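Side-chain contacts in dermonecrotic toxin (PDB 2EBF), which acts as a mitogenic, dermonecrotic toxin that induces bone resorption; this C-terminal region carries a thiol protease-like catalytic triad: residues Lys610-Met615 and Lys638-Glu643; Glu677-Ala682 and Asp702-Glu707. One frame throughout, in Å; residues are numbered along the deposited sequence.

Contact 1 of 2, residues Lys610-Met615 and Lys638-Glu643; sequences KNDVKM and KDMGLE
D612 sends its carboxylate away from its own backbone N (chi1 -173°), and M640 folds back at its last torsion (chi3 72°); together these turns lay the thioether beside the acid. The setting is a pairing of helix ends: D612 is the N-cap of helix 613-617, while M640 precedes G641, whose positive phi closes a Schellman motif after helix 629-639. The two side chains run past each other in opposite directions. M640 SD lies 3.9 Å from D612 CG, and M640 CE reaches back to 4.2 Å from D612 CB. The touch is lengthwise; no hydrogen bond links the two segments. M615, third residue of helix 613-617, adds an apolar contact, its CE 4.3 Å from M640 SD.

Each carboxylate oxygen has its own partner, which restrains the group's rotation. OD2 forms a salt bridge with R636, tying the cap residue to helix 629-639; OD1 serves the cap itself. Negative charge at the N-terminal end of helix 613-617 probably also suits the helix dipole. I609 of helix 596-610 packs against M640 as well. The capping bond runs from M615 N to D612 OD1, 2.9 Å long with an N-H...O angle of 157°, and meets the oxygen on its anti side.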
loop_
_atom_site.group_PDB
_atom_site.type_symbol
_atom_site.label_atom_id
_atom_site.label_comp_id
_atom_site.label_asym_id
_atom_site.label_seq_id
_atom_site.Cartn_x
_atom_site.Cartn_y
_atom_site.Cartn_z
ATOM N N LYS A 610 41.385 -4.719 -24.092
ATOM C CA LYS A 610 41.545 -3.608 -25.029
ATOM C C LYS A 610 42.840 -3.726 -25.831
ATOM O O LYS A 610 42.922 -3.240 -26.962
ATOM C CB LYS A 610 41.495 -2.272 -24.286
ATOM C CG LYS A 610 40.118 -1.946 -23.772
ATOM C CD LYS A 610 40.094 -0.637 -23.019
ATOM C CE LYS A 610 38.662 -0.130 -22.911
ATOM N NZ LYS A 610 38.409 0.494 -21.580
ATOM N N ASN A 611 43.837 -4.381 -25.236
ATOM C CA ASN A 611 45.117 -4.615 -25.895
ATOM C C ASN A 611 45.292 -6.018 -26.468
ATOM O O ASN A 611 46.410 -6.439 -26.745
ATOM C CB ASN A 611 46.275 -4.272 -24.953
ATOM C CG ASN A 611 46.431 -2.788 -24.767
ATOM O OD1 ASN A 611 46.844 -2.078 -25.687
ATOM N ND2 ASN A 611 46.092 -2.300 -23.577
ATOM N N ASP A 612 44.191 -6.735 -26.666
ATOM C CA ASP A 612 44.270 -8.051 -27.285
ATOM C C ASP A 612 44.204 -7.926 -28.809
ATOM O O ASP A 612 43.294 -7.296 -29.347
ATOM C CB ASP A 612 43.168 -8.975 -26.759
ATOM C CG ASP A 612 43.325 -10.395 -27.263
ATOM O OD1 ASP A 612 42.593 -10.773 -28.191
ATOM O OD2 ASP A 612 44.219 -11.113 -26.758
ATOM N N VAL A 613 45.180 -8.515 -29.499
ATOM C CA VAL A 613 45.258 -8.429 -30.961
ATOM C C VAL A 613 44.011 -9.033 -31.622
ATOM O O VAL A 613 43.427 -8.445 -32.532
ATOM C CB VAL A 613 46.538 -9.119 -31.509
ATOM C CG1 VAL A 613 46.478 -9.258 -33.039
ATOM C CG2 VAL A 613 47.776 -8.354 -31.082
ATOM N N LYS A 614 43.607 -10.205 -31.152
ATOM C CA LYS A 614 42.454 -10.876 -31.726
ATOM C C LYS A 614 41.147 -10.100 -31.477
ATOM O O LYS A 614 40.322 -9.976 -32.382
ATOM C CB LYS A 614 42.402 -12.341 -31.290
ATOM C CG LYS A 614 43.478 -13.162 -31.996
ATOM C CD LYS A 614 43.689 -14.547 -31.408
ATOM C CE LYS A 614 44.743 -15.290 -32.227
ATOM N NZ LYS A 614 44.998 -16.694 -31.766
ATOM N N MET A 615 40.993 -9.540 -30.273
ATOM C CA MET A 615 39.855 -8.655 -29.966
ATOM C C MET A 615 39.800 -7.443 -30.874
ATOM O O MET A 615 38.722 -7.023 -31.298
ATOM C CB MET A 615 39.909 -8.132 -28.540
ATOM C CG MET A 615 39.299 -9.035 -27.535
ATOM S SD MET A 615 37.581 -9.495 -27.868
ATOM C CE MET A 615 37.450 -10.511 -26.416
ATOM N N LYS A 638 36.774 -16.268 -23.700
ATOM C CA LYS A 638 36.953 -17.628 -23.193
ATOM C C LYS A 638 38.399 -18.070 -23.363
ATOM O O LYS A 638 39.035 -18.506 -22.399
ATOM C CB LYS A 638 36.017 -18.590 -23.929
ATOM C CG LYS A 638 36.009 -20.009 -23.369
ATOM C CD LYS A 638 35.219 -20.924 -24.279
ATOM C CE LYS A 638 35.223 -22.360 -23.782
ATOM N NZ LYS A 638 34.811 -23.273 -24.905
ATOM N N ASP A 639 38.917 -17.940 -24.587
ATOM C CA ASP A 639 40.310 -18.285 -24.877
ATOM C C ASP A 639 41.314 -17.466 -24.062
ATOM O O ASP A 639 42.422 -17.933 -23.804
ATOM C CB ASP A 639 40.612 -18.141 -26.374
ATOM C CG ASP A 639 39.875 -19.159 -27.223
ATOM O OD1 ASP A 639 39.191 -20.039 -26.656
ATOM O OD2 ASP A 639 39.973 -19.072 -28.467
ATOM N N MET A 640 40.930 -16.255 -23.664
ATOM C CA MET A 640 41.755 -15.424 -22.783
ATOM C C MET A 640 41.709 -15.872 -21.320
ATOM O O MET A 640 42.439 -15.344 -20.476
ATOM C CB MET A 640 41.340 -13.956 -22.875
ATOM C CG MET A 640 41.722 -13.282 -24.181
ATOM S SD MET A 640 41.023 -11.633 -24.312
ATOM C CE MET A 640 42.034 -10.738 -23.127
ATOM N N GLY A 641 40.839 -16.829 -21.019
ATOM C CA GLY A 641 40.703 -17.343 -19.656
ATOM C C GLY A 641 39.738 -16.581 -18.765
ATOM O O GLY A 641 39.681 -16.833 -17.560
ATOM N N LEU A 642 38.987 -15.646 -19.351
ATOM C CA LEU A 642 37.997 -14.869 -18.608
ATOM C C LEU A 642 36.698 -15.644 -18.468
ATOM O O LEU A 642 36.440 -16.575 -19.228
ATOM C CB LEU A 642 37.704 -13.524 -19.285
ATOM C CG LEU A 642 38.621 -12.303 -19.102
ATOM C CD1 LEU A 642 39.581 -12.466 -17.937
ATOM C CD2 LEU A 642 39.381 -12.011 -20.370
ATOM N N GLU A 643 35.876 -15.243 -17.507
ATOM C CA GLU A 643 34.606 -15.917 -17.275
ATOM C C GLU A 643 33.512 -15.325 -18.154
ATOM O O GLU A 643 33.292 -14.118 -18.148
ATOM C CB GLU A 643 34.202 -15.836 -15.802
ATOM C CG GLU A 643 35.222 -16.422 -14.815
ATOM C CD GLU A 643 35.491 -17.914 -15.011
ATOM O OE1 GLU A 643 36.627 -18.354 -14.704
ATOM O OE2 GLU A 643 34.587 -18.652 -15.464
#

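Contact 2 of 2, residues Glu677-Ala682 and Asp702-Glu707; sequences EFAVDA and DDWALE
W704 meets A679 with a ring face and D681 with a ring edge, and these three residues bury nearly all of the surface between the segments. The motif is a helix laid on an antiparallel sheet: helix 701-711 follows edge strand 697-700 and covers its neighbour, strand 676-681, whose A679 and D681 face the helix while F678 and V680 turn to helix 596-610 on the other side.

The indole extends from the helix with CG anti to the backbone N (chi1 170°), which carries it across the strand. Under the pyrrole part sits the methyl of A679: its CB is 4.0 Å from the centroid of the five-membered ring and 27° off the normal, a CH-pi contact. Within this pair the nearest atoms are A679 CB and W704 CG, 3.7 Å apart, at the root of the ring. T668 and L697 also touch the W704 side chain.

D681 crosses the indole at about a right angle, its carboxylate plane steeply inclined to the ring. OD2 is hydrogen-bonded to H666 NE2, while OD1 takes S683 N, so both oxygens of this buried group are engaged and its rotation is fixed. H666 and D681 are consistent with the histidine and aspartate of the thiol protease-like triad. C626, by the phosphonate about 12 Å from the D681 side chain, is held in a disulfide with C620. W704 would then be a second-shell donor that helps to position D681. D681 OD2 lies in the indole plane and is met on its anti side, from out of the carboxylate plane, by W704 NE1 at 2.8 Å, with an N-H...O angle of 176°.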
loop_
_atom_site.group_PDB
_atom_site.type_symbol
_atom_site.label_atom_id
_atom_site.label_comp_id
_atom_site.label_asym_id
_atom_site.label_seq_id
_atom_site.Cartn_x
_atom_site.Cartn_y
_atom_site.Cartn_z
ATOM N N GLU A 677 28.521 -8.274 -14.419
ATOM C CA GLU A 677 28.839 -8.427 -15.836
ATOM C C GLU A 677 29.360 -7.116 -16.433
ATOM O O GLU A 677 28.838 -6.034 -16.151
ATOM C CB GLU A 677 27.632 -8.941 -16.623
ATOM C CG GLU A 677 27.249 -10.370 -16.253
ATOM C CD GLU A 677 26.683 -11.146 -17.401
ATOM O OE1 GLU A 677 26.597 -10.600 -18.524
ATOM O OE2 GLU A 677 26.329 -12.324 -17.186
ATOM N N PHE A 678 30.401 -7.233 -17.251
ATOM C CA PHE A 678 31.016 -6.079 -17.895
ATOM C C PHE A 678 30.943 -6.260 -19.398
ATOM O O PHE A 678 31.541 -7.193 -19.933
ATOM C CB PHE A 678 32.470 -5.970 -17.463
ATOM C CG PHE A 678 32.642 -5.568 -16.029
ATOM C CD1 PHE A 678 32.783 -4.231 -15.690
ATOM C CD2 PHE A 678 32.643 -6.529 -15.020
ATOM C CE1 PHE A 678 32.937 -3.846 -14.367
ATOM C CE2 PHE A 678 32.792 -6.152 -13.684
ATOM C CZ PHE A 678 32.938 -4.807 -13.364
ATOM N N ALA A 679 30.197 -5.386 -20.075
ATOM C CA ALA A 679 30.098 -5.434 -21.532
ATOM C C ALA A 679 31.482 -5.307 -22.171
ATOM O O ALA A 679 32.303 -4.510 -21.719
ATOM C CB ALA A 679 29.203 -4.323 -22.028
ATOM N N VAL A 680 31.729 -6.109 -23.205
ATOM C CA VAL A 680 32.915 -5.966 -24.054
ATOM C C VAL A 680 32.386 -5.771 -25.472
ATOM O O VAL A 680 32.095 -6.727 -26.195
ATOM C CB VAL A 680 33.893 -7.169 -23.939
ATOM C CG1 VAL A 680 35.066 -7.027 -24.924
ATOM C CG2 VAL A 680 34.430 -7.277 -22.520
ATOM N N ASP A 681 32.242 -4.511 -25.853
ATOM C CA ASP A 681 31.478 -4.170 -27.041
ATOM C C ASP A 681 32.422 -3.620 -28.114
ATOM O O ASP A 681 32.789 -2.437 -28.096
ATOM C CB ASP A 681 30.380 -3.182 -26.652
ATOM C CG ASP A 681 29.564 -2.685 -27.829
ATOM O OD1 ASP A 681 29.781 -3.111 -28.978
ATOM O OD2 ASP A 681 28.690 -1.840 -27.586
ATOM N N ALA A 682 32.800 -4.501 -29.036
ATOM C CA ALA A 682 33.741 -4.191 -30.102
ATOM C C ALA A 682 33.066 -3.602 -31.350
ATOM O O ALA A 682 33.721 -3.376 -32.377
ATOM C CB ALA A 682 34.544 -5.438 -30.466
ATOM N N ASP A 702 24.681 -2.296 -17.136
ATOM C CA ASP A 702 23.687 -1.216 -16.989
ATOM C C ASP A 702 24.178 0.129 -17.510
ATOM O O ASP A 702 23.414 0.897 -18.103
ATOM C CB ASP A 702 23.225 -1.088 -15.540
ATOM C CG ASP A 702 22.490 -2.315 -15.053
ATOM O OD1 ASP A 702 21.957 -3.086 -15.884
ATOM O OD2 ASP A 702 22.448 -2.505 -13.819
ATOM N N ASP A 703 25.450 0.422 -17.257
ATOM C CA ASP A 703 26.083 1.641 -17.756
ATOM C C ASP A 703 26.253 1.588 -19.270
ATOM O O ASP A 703 26.056 2.587 -19.964
ATOM C CB ASP A 703 27.419 1.851 -17.065
ATOM C CG ASP A 703 27.255 2.052 -15.570
ATOM O OD1 ASP A 703 26.413 2.878 -15.179
ATOM O OD2 ASP A 703 27.927 1.356 -14.793
ATOM N N TRP A 704 26.594 0.407 -19.776
ATOM C CA TRP A 704 26.627 0.178 -21.220
ATOM C C TRP A 704 25.264 0.480 -21.854
ATOM O O TRP A 704 25.195 1.239 -22.817
ATOM C CB TRP A 704 27.058 -1.261 -21.531
ATOM C CG TRP A 704 26.891 -1.656 -22.989
ATOM C CD1 TRP A 704 27.782 -1.440 -24.004
ATOM C CD2 TRP A 704 25.779 -2.355 -23.575
ATOM N NE1 TRP A 704 27.290 -1.939 -25.180
ATOM C CE2 TRP A 704 26.066 -2.514 -24.949
ATOM C CE3 TRP A 704 24.568 -2.859 -23.069
ATOM C CZ2 TRP A 704 25.186 -3.148 -25.833
ATOM C CZ3 TRP A 704 23.683 -3.495 -23.951
ATOM C CH2 TRP A 704 24.005 -3.634 -25.323
ATOM N N ALA A 705 24.191 -0.103 -21.308
ATOM C CA ALA A 705 22.840 0.107 -21.856
ATOM C C ALA A 705 22.491 1.586 -21.888
ATOM O O ALA A 705 21.998 2.098 -22.906
ATOM C CB ALA A 705 21.801 -0.667 -21.057
ATOM N N LEU A 706 22.763 2.275 -20.780
ATOM C CA LEU A 706 22.473 3.697 -20.664
ATOM C C LEU A 706 23.253 4.494 -21.712
ATOM O O LEU A 706 22.683 5.361 -22.382
ATOM C CB LEU A 706 22.782 4.191 -19.240
ATOM C CG LEU A 706 22.408 5.625 -18.847
ATOM C CD1 LEU A 706 22.386 5.824 -17.330
ATOM C CD2 LEU A 706 23.409 6.543 -19.404
ATOM N N GLU A 707 24.544 4.197 -21.858
ATOM C CA GLU A 707 25.367 4.899 -22.845
ATOM C C GLU A 707 24.845 4.727 -24.266
ATOM O O GLU A 707 24.726 5.698 -25.013
ATOM C CB GLU A 707 26.831 4.464 -22.766
ATOM C CG GLU A 707 27.628 4.900 -24.001
ATOM C CD GLU A 707 29.124 5.005 -23.786
ATOM O OE1 GLU A 707 29.601 5.012 -22.628
ATOM O OE2 GLU A 707 29.827 5.112 -24.806
#

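How the contacts relate
Coming from the N terminus, the chain leaves helix 596-610, enters contact 1 at 610-615 and returns to it at 638-643. This closes a loop of 22 residues with the C620-C626 disulfide, the phosphonate pocket and most of helix 629-639, and joins the start of helix 613-617 to the C-terminal end of helix 629-639. Strands 643-656 and 660-673 follow before contact 2 opens at 677-682; a second loop, of 19 residues, takes in strand 697-700 and ties helix 701-711 to strand 676-681. The contacts are in series, neither nested nor crossed. The centres of contact 1 and contact 2 are about 17 Å apart, their nearest atoms about 4 Å. I696 bridges them, meeting M615 and V680.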